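Local structure of ammonium transporter (Kuenenia stuttgartiensis, 6EU6) at residues A[129-134]-A[175-180]; A[182-187]-A[378-383]; A[293-298]-A[338-343]; A[346-349]-A[354-357]. The protein probably senses ammonium as the membrane-embedded, trimeric Amt-family part of a sensor histidine kinase, passing the signal across the membrane. All coordinates share one frame; numbering follows the deposited sequence.

How the interactions relate
Following the chain from the N terminus, interaction 1 closes the first loop, bringing helix 167-185 back against helix 121-144. The same helix 167-185 then opens interaction 2 at its C-terminal end, and this contact spans about 190 residues before helix 353-385 completes it. Within that span lie interaction 3, joining helix 289-312 to the end of helix 322-340, and then interaction 4, where the following loop folds onto the start of helix 353-385. Interactions 1 and 2 touch through F130 with F378 and F177 with F379. Interactions 3 and 4 meet through A338, packed against Q356 and L357. Helix 353-385 thus serves interaction 4 near its start and interaction 2 near its end.

Interaction 1: residues A[129-134]-A[175-180]; sequences AFIVAI and GWFAMA
I131 of helix 121-144 lies over one face of the F177 ring on helix 167-185, a helix-helix contact inside the all-helical membrane bundle of the Amt fold. The aliphatic side chain does not meet the ring at its centre: I131 CB stands 4.0 Å from the centroid of the F177 ring, 21° off the normal, shifted toward the rim in a CH-pi contact. With CG1 of I131 anti to the backbone N (chi1 -167°) and the chain extended beyond it, CD1 runs on toward the root of the phenylalanine and touches both CB and CD2 of F177. No hydrogen bond links the segments; the packing is apolar and largely buried. Further aromatics extend it, for the F130 ring stacks on F378 and the F177 ring meets F379, both from helix 353-385. L111 and A108 of helix 93-114 touch F177 and I131 respectively. The F177 ring also reaches F130, which approaches it obliquely: at the edge of the F130 ring, near its plane, CE1 of F177 lies 4.1 Å from CD2 of F130.

Interaction 2: residues A[182-187]-A[378-383]; sequences AIMVGP and FFLCLK. With ZDM (nonyl 4-O-alpha-D-glucopyranosyl-beta-D-glucopyranoside), chain D.
F379 meets M184 at the roots of the two side chains, CB of F379 lying 3.8 Å from CB of M184 where the two segments have their nearest CA pair. Its ring then leads away from the methionine, and F378 CD2 sits over the centre of one face of that ring. One residue on, L380 touches the far end of the same methionine: its CD2 lies 3.4 Å from CE of M184, and the two side chains cross at about a right angle. The M184 chain is bent at chi2 (-60°) and again at chi3, turning the methyl CE onto L380 CD2 and toward K383. K383, one turn on from F379, is extended, and its CD lies 4.1 Å from CE of M184. No hydrogen bond crosses between the segments. Beyond M184, helix 167-185 ends at V185, and G186, with positive phi (93°) that suits glycine, is the first residue beyond it; P187 follows. CG of P187 lies 3.1 Å from O61 of the bound nonyl maltoside, while I183 CD1 touches the detergent's alkyl chain at C22. R389 hydrogen-bonds the carbonyl oxygens of V185 and P187, and R118 that of G186. The contact thus joins the C-terminal end of helix 167-185 to the last turns of helix 353-385, where M184 also touches M376 of that helix and L388 of the loop after it.

Interaction 3: residues A[293-298]-A[338-343]; sequences VAIGLI and AIFAQK
I295 packs over one face of the F340 ring, its CG1 4.0 Å from the centroid of the F340 ring and 27° off the normal, in a CH-pi contact. The isoleucine and the phenylalanine run antiparallel, each heading for the other's base. CG1 of I295 rests over the CD2 and CE2 side of the ring, and CD1 continues back toward the base of the phenylalanine, 4.0 Å from CG of F340. The other two contacts are oblique: CB of A294 lies 4.1 Å from CE1 of F340, and CD1 of I298 reaches CZ of F340 more loosely at 4.3 Å. A294 and I295, and I298 one turn further along the same helix, all meet this one ring, and no hydrogen bond joins the segments. In F340, CG stands anti to the carbonyl carbon (chi1 -67°), which sends the ring out from the helix end toward 293-298. Within the Amt fold this ties helix 289-312 to the C-terminal end of helix 322-340; A341 is the first residue to leave helical angles. I339 CG2 sits 3.6 Å above the plane of the F340 ring, offset toward its rim. Further out, V287 touches F340, and I295 is packed by S283, A279 and I280. R353, at the start of helix 353-385, hydrogen-bonds the carbonyl oxygens of A338 and A341, while Q342 pairs with M286 through backbone bonds.

Interaction 4: residues A[346-349]-A[354-357]; sequences LLAE and MHQL
A348, in the irregular chain 346-349, comes closest to Q356 on the first turns of helix 353-385, the two CA atoms lying 5.0 Å apart as the loop doubles back on the helix it leads into. Q356 dominates the contact. Its OE1 accepts hydrogen bonds from two successive backbone amides, L347 N and A348 N, each 2.9 Å from OE1 of Q356. Neither is straight, with N-H...O angles of 141° and 137°, and the two donors reach the oxygen from opposite faces of the amide plane, each tilted by nearly 30° out of it. The Q356 chain is bent at chi2, which turns its amide back toward the loop. Around these bonds lie carbon contacts: CD2 of L346 lies 4.0 Å from CG of Q356, and CB of A348 comes 3.6 Å from CD2 of H355, obliquely to the imidazole. A338 of helix 322-340 and I162 also touch Q356. The remaining polar end of Q356 is taken up as well, since NE2 hydrogen-bonds the carbonyl oxygen of G160 and OE1 of Q360. With both ends of the amide engaged, its rotation is probably fixed, and one buried side chain satisfies two main-chain N-H groups that a loop without regular structure would not pair through helix or strand bonds.

Interaction 1: residues A[129-134]-A[175-180]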
loop_
_atom_site.group_PDB
_atom_site.type_symbol
_atom_site.label_atom_id
_atom_site.label_comp_id
_atom_site.label_asym_id
_atom_site.label_seq_id
_atom_site.Cartn_x
_atom_site.Cartn_y
_atom_site.Cartn_z
ATOM N N ALA A 129 -8.507 -22.382 11.251
ATOM C CA ALA A 129 -9.593 -23.083 10.595
ATOM C C ALA A 129 -10.829 -23.089 11.470
ATOM O O ALA A 129 -11.969 -22.894 10.982
ATOM C CB ALA A 129 -9.140 -24.526 10.324
ATOM N N PHE A 130 -10.612 -23.280 12.779
ATOM C CA PHE A 130 -11.742 -23.371 13.713
ATOM C C PHE A 130 -12.495 -22.045 13.877
ATOM O O PHE A 130 -13.734 -21.996 13.829
ATOM C CB PHE A 130 -11.309 -23.979 15.023
ATOM C CG PHE A 130 -12.455 -24.243 15.990
ATOM C CD1 PHE A 130 -13.300 -25.364 15.839
ATOM C CD2 PHE A 130 -12.673 -23.413 17.108
ATOM C CE1 PHE A 130 -14.340 -25.587 16.742
ATOM C CE2 PHE A 130 -13.730 -23.667 17.983
ATOM C CZ PHE A 130 -14.545 -24.752 17.796
ATOM N N ILE A 131 -11.766 -20.940 14.022
ATOM C CA ILE A 131 -12.421 -19.668 14.172
ATOM C C ILE A 131 -13.200 -19.295 12.933
ATOM O O ILE A 131 -14.326 -18.783 13.049
ATOM C CB ILE A 131 -11.492 -18.560 14.713
ATOM C CG1 ILE A 131 -12.360 -17.332 15.137
ATOM C CG2 ILE A 131 -10.471 -18.145 13.667
ATOM C CD1 ILE A 131 -11.588 -16.169 15.681
ATOM N N VAL A 132 -12.663 -19.616 11.742
ATOM C CA VAL A 132 -13.282 -19.215 10.530
ATOM C C VAL A 132 -14.518 -20.083 10.126
ATOM O O VAL A 132 -15.446 -19.587 9.457
ATOM C CB VAL A 132 -12.264 -19.149 9.380
ATOM C CG1 VAL A 132 -12.949 -18.704 8.094
ATOM C CG2 VAL A 132 -11.166 -18.069 9.667
ATOM N N ALA A 133 -14.481 -21.365 10.513
ATOM C CA ALA A 133 -15.539 -22.362 10.210
ATOM C C ALA A 133 -16.694 -22.321 11.197
ATOM O O ALA A 133 -17.793 -22.559 10.780
ATOM C CB ALA A 133 -14.942 -23.793 10.162
ATOM N N ILE A 134 -16.439 -21.948 12.452
ATOM C CA ILE A 134 -17.392 -22.075 13.585
ATOM C C ILE A 134 -17.632 -20.789 14.365
ATOM O O ILE A 134 -18.702 -20.171 14.262
ATOM C CB ILE A 134 -16.957 -23.235 14.519
ATOM C CG1 ILE A 134 -17.196 -24.545 13.733
ATOM C CG2 ILE A 134 -17.844 -23.296 15.763
ATOM C CD1 ILE A 134 -16.235 -25.577 14.060
ATOM N N GLY A 175 -10.250 -11.415 19.310
ATOM C CA GLY A 175 -9.410 -11.115 20.455
ATOM C C GLY A 175 -9.657 -12.121 21.622
ATOM O O GLY A 175 -8.710 -12.527 22.273
ATOM N N TRP A 176 -10.915 -12.505 21.867
ATOM C CA TRP A 176 -11.243 -13.486 22.926
ATOM C C TRP A 176 -10.781 -14.905 22.563
ATOM O O TRP A 176 -10.311 -15.672 23.422
ATOM C CB TRP A 176 -12.762 -13.463 23.259
ATOM C CG TRP A 176 -13.276 -12.136 23.713
ATOM C CD1 TRP A 176 -14.467 -11.570 23.362
ATOM C CD2 TRP A 176 -12.619 -11.171 24.546
ATOM N NE1 TRP A 176 -14.585 -10.343 23.918
ATOM C CE2 TRP A 176 -13.504 -10.079 24.684
ATOM C CE3 TRP A 176 -11.422 -11.150 25.266
ATOM C CZ2 TRP A 176 -13.194 -8.962 25.418
ATOM C CZ3 TRP A 176 -11.133 -10.039 26.022
ATOM C CH2 TRP A 176 -12.004 -8.962 26.074
ATOM N N PHE A 177 -10.840 -15.247 21.279
ATOM C CA PHE A 177 -10.244 -16.479 20.810
ATOM C C PHE A 177 -8.743 -16.482 21.021
ATOM O O PHE A 177 -8.184 -17.452 21.538
ATOM C CB PHE A 177 -10.581 -16.678 19.339
ATOM C CG PHE A 177 -10.201 -18.034 18.806
ATOM C CD1 PHE A 177 -10.799 -19.195 19.292
ATOM C CD2 PHE A 177 -9.213 -18.158 17.815
ATOM C CE1 PHE A 177 -10.418 -20.459 18.809
ATOM C CE2 PHE A 177 -8.870 -19.404 17.312
ATOM C CZ PHE A 177 -9.457 -20.564 17.834
ATOM N N ALA A 178 -8.093 -15.372 20.680
ATOM C CA ALA A 178 -6.697 -15.210 20.926
ATOM C C ALA A 178 -6.458 -15.339 22.449
ATOM O O ALA A 178 -5.449 -15.881 22.860
ATOM C CB ALA A 178 -6.219 -13.830 20.458
ATOM N N MET A 179 -7.327 -14.746 23.273
ATOM C CA MET A 179 -7.059 -14.770 24.699
ATOM C C MET A 179 -7.078 -16.225 25.261
ATOM O O MET A 179 -6.207 -16.587 26.071
ATOM C CB MET A 179 -8.082 -13.956 25.474
ATOM C CG MET A 179 -7.840 -14.020 26.964
ATOM S SD MET A 179 -8.941 -12.845 27.779
ATOM C CE MET A 179 -10.288 -13.863 28.177
ATOM N N ALA A 180 -8.055 -17.022 24.828
ATOM C CA ALA A 180 -8.041 -18.424 25.171
ATOM C C ALA A 180 -6.795 -19.118 24.712
ATOM O O ALA A 180 -6.203 -19.960 25.417
ATOM C CB ALA A 180 -9.264 -19.127 24.587
#

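Interaction 2: residues A[182-187]-A[378-383]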
loop_
_atom_site.group_PDB
_atom_site.type_symbol
_atom_site.label_atom_id
_atom_site.label_comp_id
_atom_site.label_asym_id
_atom_site.label_seq_id
_atom_site.Cartn_x
_atom_site.Cartn_y
_atom_site.Cartn_z
ATOM N N ALA A 182 -3.811 -17.781 24.163
ATOM C CA ALA A 182 -2.672 -17.354 24.912
ATOM C C ALA A 182 -2.619 -18.053 26.305
ATOM O O ALA A 182 -1.544 -18.337 26.856
ATOM C CB ALA A 182 -2.684 -15.851 25.112
ATOM N N ILE A 183 -3.780 -18.254 26.868
ATOM C CA ILE A 183 -3.903 -18.916 28.169
ATOM C C ILE A 183 -3.485 -20.371 28.082
ATOM O O ILE A 183 -2.686 -20.829 28.850
ATOM C CB ILE A 183 -5.341 -18.840 28.731
ATOM C CG1 ILE A 183 -5.564 -17.450 29.292
ATOM C CG2 ILE A 183 -5.534 -19.782 29.937
ATOM C CD1 ILE A 183 -7.022 -17.153 29.621
ATOM N N MET A 184 -4.026 -21.094 27.131
ATOM C CA MET A 184 -3.724 -22.487 26.981
ATOM C C MET A 184 -2.301 -22.719 26.534
ATOM O O MET A 184 -1.718 -23.731 26.899
ATOM C CB MET A 184 -4.754 -23.084 26.019
ATOM C CG MET A 184 -6.174 -23.060 26.589
ATOM S SD MET A 184 -6.199 -24.040 28.149
ATOM C CE MET A 184 -5.669 -25.578 27.460
ATOM N N VAL A 185 -1.701 -21.826 25.742
ATOM C CA VAL A 185 -0.277 -21.993 25.368
ATOM C C VAL A 185 0.671 -21.690 26.580
ATOM O O VAL A 185 1.723 -22.308 26.772
ATOM C CB VAL A 185 0.045 -21.075 24.168
ATOM C CG1 VAL A 185 1.535 -20.968 23.950
ATOM C CG2 VAL A 185 -0.667 -21.552 22.921
ATOM N N GLY A 186 0.305 -20.682 27.340
ATOM C CA GLY A 186 1.054 -20.249 28.482
ATOM C C GLY A 186 2.016 -19.156 28.099
ATOM O O GLY A 186 2.254 -18.905 26.917
ATOM N N PRO A 187 2.627 -18.535 29.094
ATOM C CA PRO A 187 3.554 -17.429 28.791
ATOM C C PRO A 187 4.856 -17.828 28.171
ATOM O O PRO A 187 5.287 -18.988 28.206
ATOM C CB PRO A 187 3.837 -16.785 30.173
ATOM C CG PRO A 187 2.926 -17.520 31.149
ATOM C CD PRO A 187 2.564 -18.834 30.528
ATOM N N PHE A 378 -11.688 -25.665 22.564
ATOM C CA PHE A 378 -10.950 -26.074 21.352
ATOM C C PHE A 378 -9.522 -26.322 21.674
ATOM O O PHE A 378 -9.002 -27.383 21.305
ATOM C CB PHE A 378 -11.095 -25.048 20.228
ATOM C CG PHE A 378 -10.270 -25.368 19.040
ATOM C CD1 PHE A 378 -10.718 -26.272 18.096
ATOM C CD2 PHE A 378 -9.013 -24.808 18.905
ATOM C CE1 PHE A 378 -9.906 -26.655 17.009
ATOM C CE2 PHE A 378 -8.230 -25.121 17.797
ATOM C CZ PHE A 378 -8.674 -26.073 16.856
ATOM N N PHE A 379 -8.881 -25.398 22.399
ATOM C CA PHE A 379 -7.479 -25.623 22.723
ATOM C C PHE A 379 -7.259 -26.698 23.805
ATOM O O PHE A 379 -6.196 -27.304 23.806
ATOM C CB PHE A 379 -6.733 -24.338 23.065
ATOM C CG PHE A 379 -6.548 -23.474 21.848
ATOM C CD1 PHE A 379 -5.592 -23.828 20.881
ATOM C CD2 PHE A 379 -7.302 -22.361 21.648
ATOM C CE1 PHE A 379 -5.447 -23.104 19.705
ATOM C CE2 PHE A 379 -7.160 -21.607 20.470
ATOM C CZ PHE A 379 -6.209 -21.969 19.515
ATOM N N LEU A 380 -8.254 -26.932 24.655
ATOM C CA LEU A 380 -8.194 -28.052 25.595
ATOM C C LEU A 380 -8.223 -29.337 24.828
ATOM O O LEU A 380 -7.412 -30.202 25.080
ATOM C CB LEU A 380 -9.359 -28.041 26.586
ATOM C CG LEU A 380 -9.173 -27.077 27.753
ATOM C CD1 LEU A 380 -10.523 -26.844 28.406
ATOM C CD2 LEU A 380 -8.117 -27.498 28.812
ATOM N N CYS A 381 -9.131 -29.467 23.871
ATOM C CA CYS A 381 -9.220 -30.696 23.085
ATOM C C CYS A 381 -8.030 -30.860 22.219
ATOM O O CYS A 381 -7.500 -31.954 22.151
ATOM C CB CYS A 381 -10.468 -30.786 22.230
ATOM S SG CYS A 381 -11.937 -30.714 23.264
ATOM N N LEU A 382 -7.555 -29.792 21.576
ATOM C CA LEU A 382 -6.308 -29.931 20.799
ATOM C C LEU A 382 -5.099 -30.388 21.652
ATOM O O LEU A 382 -4.254 -31.146 21.207
ATOM C CB LEU A 382 -5.990 -28.616 20.058
ATOM C CG LEU A 382 -4.813 -28.593 19.105
ATOM C CD1 LEU A 382 -5.037 -29.622 17.999
ATOM C CD2 LEU A 382 -4.569 -27.215 18.463
ATOM N N LYS A 383 -4.968 -29.840 22.834
ATOM C CA LYS A 383 -3.814 -30.075 23.633
ATOM C C LYS A 383 -3.770 -31.602 23.934
ATOM O O LYS A 383 -2.712 -32.182 24.053
ATOM C CB LYS A 383 -3.908 -29.254 24.907
ATOM C CG LYS A 383 -2.725 -29.405 25.830
ATOM C CD LYS A 383 -2.843 -28.528 27.053
ATOM C CE LYS A 383 -1.685 -28.728 28.011
ATOM N NZ LYS A 383 -2.066 -28.151 29.336
HETATM C C1 ZDM D . -3.074 -17.074 36.206
HETATM O O1 ZDM D . 2.717 -17.868 36.213
HETATM C C2 ZDM D . -1.687 -16.943 36.873
HETATM O O2 ZDM D . 4.671 -15.292 38.051
HETATM C C3 ZDM D . -0.399 -17.332 36.085
HETATM O O3 ZDM D . 0.741 -17.629 39.429
HETATM C C4 ZDM D . -0.695 -17.713 34.626
HETATM O O4 ZDM D . 2.588 -15.560 39.713
HETATM C C5 ZDM D . 1.937 -17.722 38.642
HETATM O O5 ZDM D . -1.874 -18.494 34.606
HETATM C C6 ZDM D . -3.145 -17.930 34.903
HETATM O O6 ZDM D . 4.926 -17.858 34.543
HETATM C C7 ZDM D . 2.579 -16.346 38.515
HETATM O O7 ZDM D . 0.340 -18.387 36.740
HETATM C C8 ZDM D . 3.966 -16.541 37.948
HETATM C C9 ZDM D . 3.823 -16.999 36.485
HETATM C C10 ZDM D . 1.648 -18.028 37.185
HETATM C C11 ZDM D . 5.036 -17.766 35.973
HETATM O O16 ZDM D . -3.659 -17.485 33.623
HETATM C C18 ZDM D . -4.677 -16.506 33.413
HETATM C C19 ZDM D . -6.002 -16.846 34.061
HETATM C C22 ZDM D . -7.195 -16.494 33.187
HETATM C C25 ZDM D . -8.031 -15.361 33.747
HETATM C C28 ZDM D . -9.094 -14.839 32.770
HETATM C C31 ZDM D . -10.426 -15.561 32.889
HETATM C C34 ZDM D . -11.588 -14.707 32.435
HETATM O O49 ZDM D . -3.670 -15.762 36.190
HETATM O O55 ZDM D . -1.798 -17.736 38.041
HETATM C C57 ZDM D . 0.410 -18.575 33.999
HETATM O O61 ZDM D . 1.611 -17.804 33.929
#

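Interaction 3: residues A[293-298]-A[338-343]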
loop_
_atom_site.group_PDB
_atom_site.type_symbol
_atom_site.label_atom_id
_atom_site.label_comp_id
_atom_site.label_asym_id
_atom_site.label_seq_id
_atom_site.Cartn_x
_atom_site.Cartn_y
_atom_site.Cartn_z
ATOM N N VAL A 293 -13.601 11.737 18.200
ATOM C CA VAL A 293 -12.498 12.197 19.020
ATOM C C VAL A 293 -12.647 11.717 20.506
ATOM O O VAL A 293 -11.706 11.182 21.125
ATOM C CB VAL A 293 -12.365 13.706 18.910
ATOM C CG1 VAL A 293 -11.452 14.229 20.022
ATOM C CG2 VAL A 293 -11.842 14.116 17.576
ATOM N N ALA A 294 -13.847 11.864 21.064
ATOM C CA ALA A 294 -14.089 11.416 22.453
ATOM C C ALA A 294 -13.916 9.913 22.591
ATOM O O ALA A 294 -13.317 9.432 23.558
ATOM C CB ALA A 294 -15.453 11.864 22.908
ATOM N N ILE A 295 -14.459 9.155 21.647
ATOM C CA ILE A 295 -14.307 7.664 21.651
ATOM C C ILE A 295 -12.810 7.275 21.597
ATOM O O ILE A 295 -12.376 6.409 22.339
ATOM C CB ILE A 295 -15.074 6.986 20.520
ATOM C CG1 ILE A 295 -16.602 7.222 20.736
ATOM C CG2 ILE A 295 -14.757 5.461 20.440
ATOM C CD1 ILE A 295 -17.466 6.973 19.500
ATOM N N GLY A 296 -12.025 7.966 20.761
ATOM C CA GLY A 296 -10.595 7.733 20.660
ATOM C C GLY A 296 -9.856 8.001 21.969
ATOM O O GLY A 296 -9.030 7.195 22.397
ATOM N N LEU A 297 -10.142 9.141 22.572
ATOM C CA LEU A 297 -9.528 9.559 23.825
ATOM C C LEU A 297 -9.800 8.555 24.943
ATOM O O LEU A 297 -8.887 8.021 25.583
ATOM C CB LEU A 297 -10.064 10.907 24.174
ATOM C CG LEU A 297 -9.759 11.527 25.529
ATOM C CD1 LEU A 297 -10.205 12.996 25.429
ATOM C CD2 LEU A 297 -10.428 10.830 26.717
ATOM N N ILE A 298 -11.043 8.203 25.102
ATOM C CA ILE A 298 -11.434 7.253 26.116
ATOM C C ILE A 298 -10.834 5.853 25.854
ATOM O O ILE A 298 -10.308 5.198 26.756
ATOM C CB ILE A 298 -12.948 7.116 26.103
ATOM C CG1 ILE A 298 -13.618 8.372 26.630
ATOM C CG2 ILE A 298 -13.385 5.900 26.964
ATOM C CD1 ILE A 298 -15.122 8.396 26.269
ATOM N N ALA A 338 -24.109 3.027 22.094
ATOM C CA ALA A 338 -25.278 3.545 22.880
ATOM C C ALA A 338 -25.105 4.990 23.357
ATOM O O ALA A 338 -26.077 5.747 23.388
ATOM C CB ALA A 338 -25.607 2.630 24.075
ATOM N N ILE A 339 -23.881 5.342 23.723
ATOM C CA ILE A 339 -23.572 6.664 24.276
ATOM C C ILE A 339 -23.537 7.688 23.201
ATOM O O ILE A 339 -24.053 8.780 23.412
ATOM C CB ILE A 339 -22.266 6.658 25.021
ATOM C CG1 ILE A 339 -22.264 5.552 26.043
ATOM C CG2 ILE A 339 -21.953 7.995 25.668
ATOM C CD1 ILE A 339 -23.549 5.485 26.836
ATOM N N PHE A 340 -23.005 7.345 22.023
ATOM C CA PHE A 340 -22.658 8.398 21.062
ATOM C C PHE A 340 -23.406 8.422 19.781
ATOM O O PHE A 340 -23.411 9.479 19.064
ATOM C CB PHE A 340 -21.141 8.356 20.709
ATOM C CG PHE A 340 -20.254 8.708 21.841
ATOM C CD1 PHE A 340 -20.036 10.022 22.167
ATOM C CD2 PHE A 340 -19.696 7.761 22.624
ATOM C CE1 PHE A 340 -19.245 10.351 23.240
ATOM C CE2 PHE A 340 -18.895 8.063 23.679
ATOM C CZ PHE A 340 -18.646 9.373 24.008
ATOM N N ALA A 341 -23.985 7.307 19.403
ATOM C CA ALA A 341 -24.641 7.220 18.134
ATOM C C ALA A 341 -25.811 8.196 18.037
ATOM O O ALA A 341 -26.473 8.484 19.047
ATOM C CB ALA A 341 -25.133 5.818 17.865
ATOM N N GLN A 342 -26.005 8.717 16.827
ATOM C CA GLN A 342 -27.168 9.505 16.471
ATOM C C GLN A 342 -28.433 8.703 16.762
ATOM O O GLN A 342 -28.553 7.526 16.382
ATOM C CB GLN A 342 -27.100 9.894 14.992
ATOM C CG GLN A 342 -28.058 10.999 14.622
ATOM C CD GLN A 342 -27.833 12.194 15.521
ATOM O OE1 GLN A 342 -26.696 12.659 15.645
ATOM N NE2 GLN A 342 -28.897 12.669 16.200
ATOM N N LYS A 343 -29.397 9.337 17.415
ATOM C CA LYS A 343 -30.578 8.598 17.880
ATOM C C LYS A 343 -31.349 7.837 16.803
ATOM O O LYS A 343 -31.775 6.749 17.037
ATOM C CB LYS A 343 -31.489 9.453 18.774
ATOM C CG LYS A 343 -31.057 9.386 20.243
ATOM C CD LYS A 343 -32.063 9.896 21.290
ATOM C CE LYS A 343 -32.801 8.810 22.091
ATOM N NZ LYS A 343 -32.746 9.046 23.569
#

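Interaction 4: residues A[346-349]-A[354-357]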
loop_
_atom_site.group_PDB
_atom_site.type_symbol
_atom_site.label_atom_id
_atom_site.label_comp_id
_atom_site.label_asym_id
_atom_site.label_seq_id
_atom_site.Cartn_x
_atom_site.Cartn_y
_atom_site.Cartn_z
ATOM N N LEU A 346 -30.425 4.073 16.640
ATOM C CA LEU A 346 -30.633 3.136 17.705
ATOM C C LEU A 346 -31.704 2.107 17.302
ATOM O O LEU A 346 -32.636 2.408 16.571
ATOM C CB LEU A 346 -30.960 3.873 18.974
ATOM C CG LEU A 346 -29.947 4.909 19.440
ATOM C CD1 LEU A 346 -30.488 5.521 20.735
ATOM C CD2 LEU A 346 -28.580 4.347 19.705
ATOM N N LEU A 347 -31.538 0.862 17.716
ATOM C CA LEU A 347 -32.521 -0.136 17.388
ATOM C C LEU A 347 -33.248 -0.573 18.639
ATOM O O LEU A 347 -34.190 -1.324 18.527
ATOM C CB LEU A 347 -31.860 -1.373 16.768
ATOM C CG LEU A 347 -31.242 -1.195 15.388
ATOM C CD1 LEU A 347 -30.582 -2.541 15.010
ATOM C CD2 LEU A 347 -32.296 -0.762 14.381
ATOM N N ALA A 348 -32.822 -0.145 19.828
ATOM C CA ALA A 348 -33.426 -0.653 21.047
ATOM C C ALA A 348 -34.909 -0.416 20.918
ATOM O O ALA A 348 -35.305 0.698 20.547
ATOM C CB ALA A 348 -32.898 0.091 22.226
ATOM N N GLU A 349 -35.719 -1.448 21.188
ATOM C CA GLU A 349 -37.157 -1.342 20.925
ATOM C C GLU A 349 -37.795 -0.110 21.528
ATOM O O GLU A 349 -38.665 0.498 20.917
ATOM C CB GLU A 349 -37.971 -2.566 21.358
ATOM C CG GLU A 349 -39.459 -2.251 21.125
ATOM C CD GLU A 349 -40.317 -3.434 20.790
ATOM O OE1 GLU A 349 -40.017 -4.511 21.340
ATOM O OE2 GLU A 349 -41.291 -3.249 20.000
ATOM N N MET A 354 -30.116 4.034 27.302
ATOM C CA MET A 354 -30.031 3.083 28.396
ATOM C C MET A 354 -30.343 1.671 27.938
ATOM O O MET A 354 -29.629 0.725 28.228
ATOM C CB MET A 354 -31.064 3.430 29.450
ATOM C CG MET A 354 -30.838 2.682 30.728
ATOM S SD MET A 354 -30.058 3.784 31.904
ATOM C CE MET A 354 -31.407 4.924 32.267
ATOM N N HIS A 355 -31.406 1.541 27.197
ATOM C CA HIS A 355 -31.838 0.242 26.744
ATOM C C HIS A 355 -30.801 -0.224 25.685
ATOM O O HIS A 355 -30.387 -1.327 25.711
ATOM C CB HIS A 355 -33.230 0.380 26.134
ATOM C CG HIS A 355 -33.999 -0.897 26.033
ATOM N ND1 HIS A 355 -34.920 -1.283 26.982
ATOM C CD2 HIS A 355 -34.020 -1.860 25.077
ATOM C CE1 HIS A 355 -35.456 -2.439 26.626
ATOM N NE2 HIS A 355 -34.922 -2.814 25.477
ATOM N N GLN A 356 -30.407 0.629 24.734
ATOM C CA GLN A 356 -29.357 0.216 23.768
ATOM C C GLN A 356 -28.082 -0.217 24.461
ATOM O O GLN A 356 -27.437 -1.191 24.029
ATOM C CB GLN A 356 -29.057 1.349 22.798
ATOM C CG GLN A 356 -28.213 0.907 21.623
ATOM C CD GLN A 356 -29.022 0.065 20.697
ATOM O OE1 GLN A 356 -30.063 0.508 20.217
ATOM N NE2 GLN A 356 -28.552 -1.122 20.400
ATOM N N LEU A 357 -27.704 0.452 25.559
ATOM C CA LEU A 357 -26.525 0.066 26.300
ATOM C C LEU A 357 -26.641 -1.357 26.821
ATOM O O LEU A 357 -25.631 -2.081 26.905
ATOM C CB LEU A 357 -26.267 1.004 27.458
ATOM C CG LEU A 357 -24.944 0.883 28.168
ATOM C CD1 LEU A 357 -23.723 1.050 27.226
ATOM C CD2 LEU A 357 -24.873 1.900 29.293
#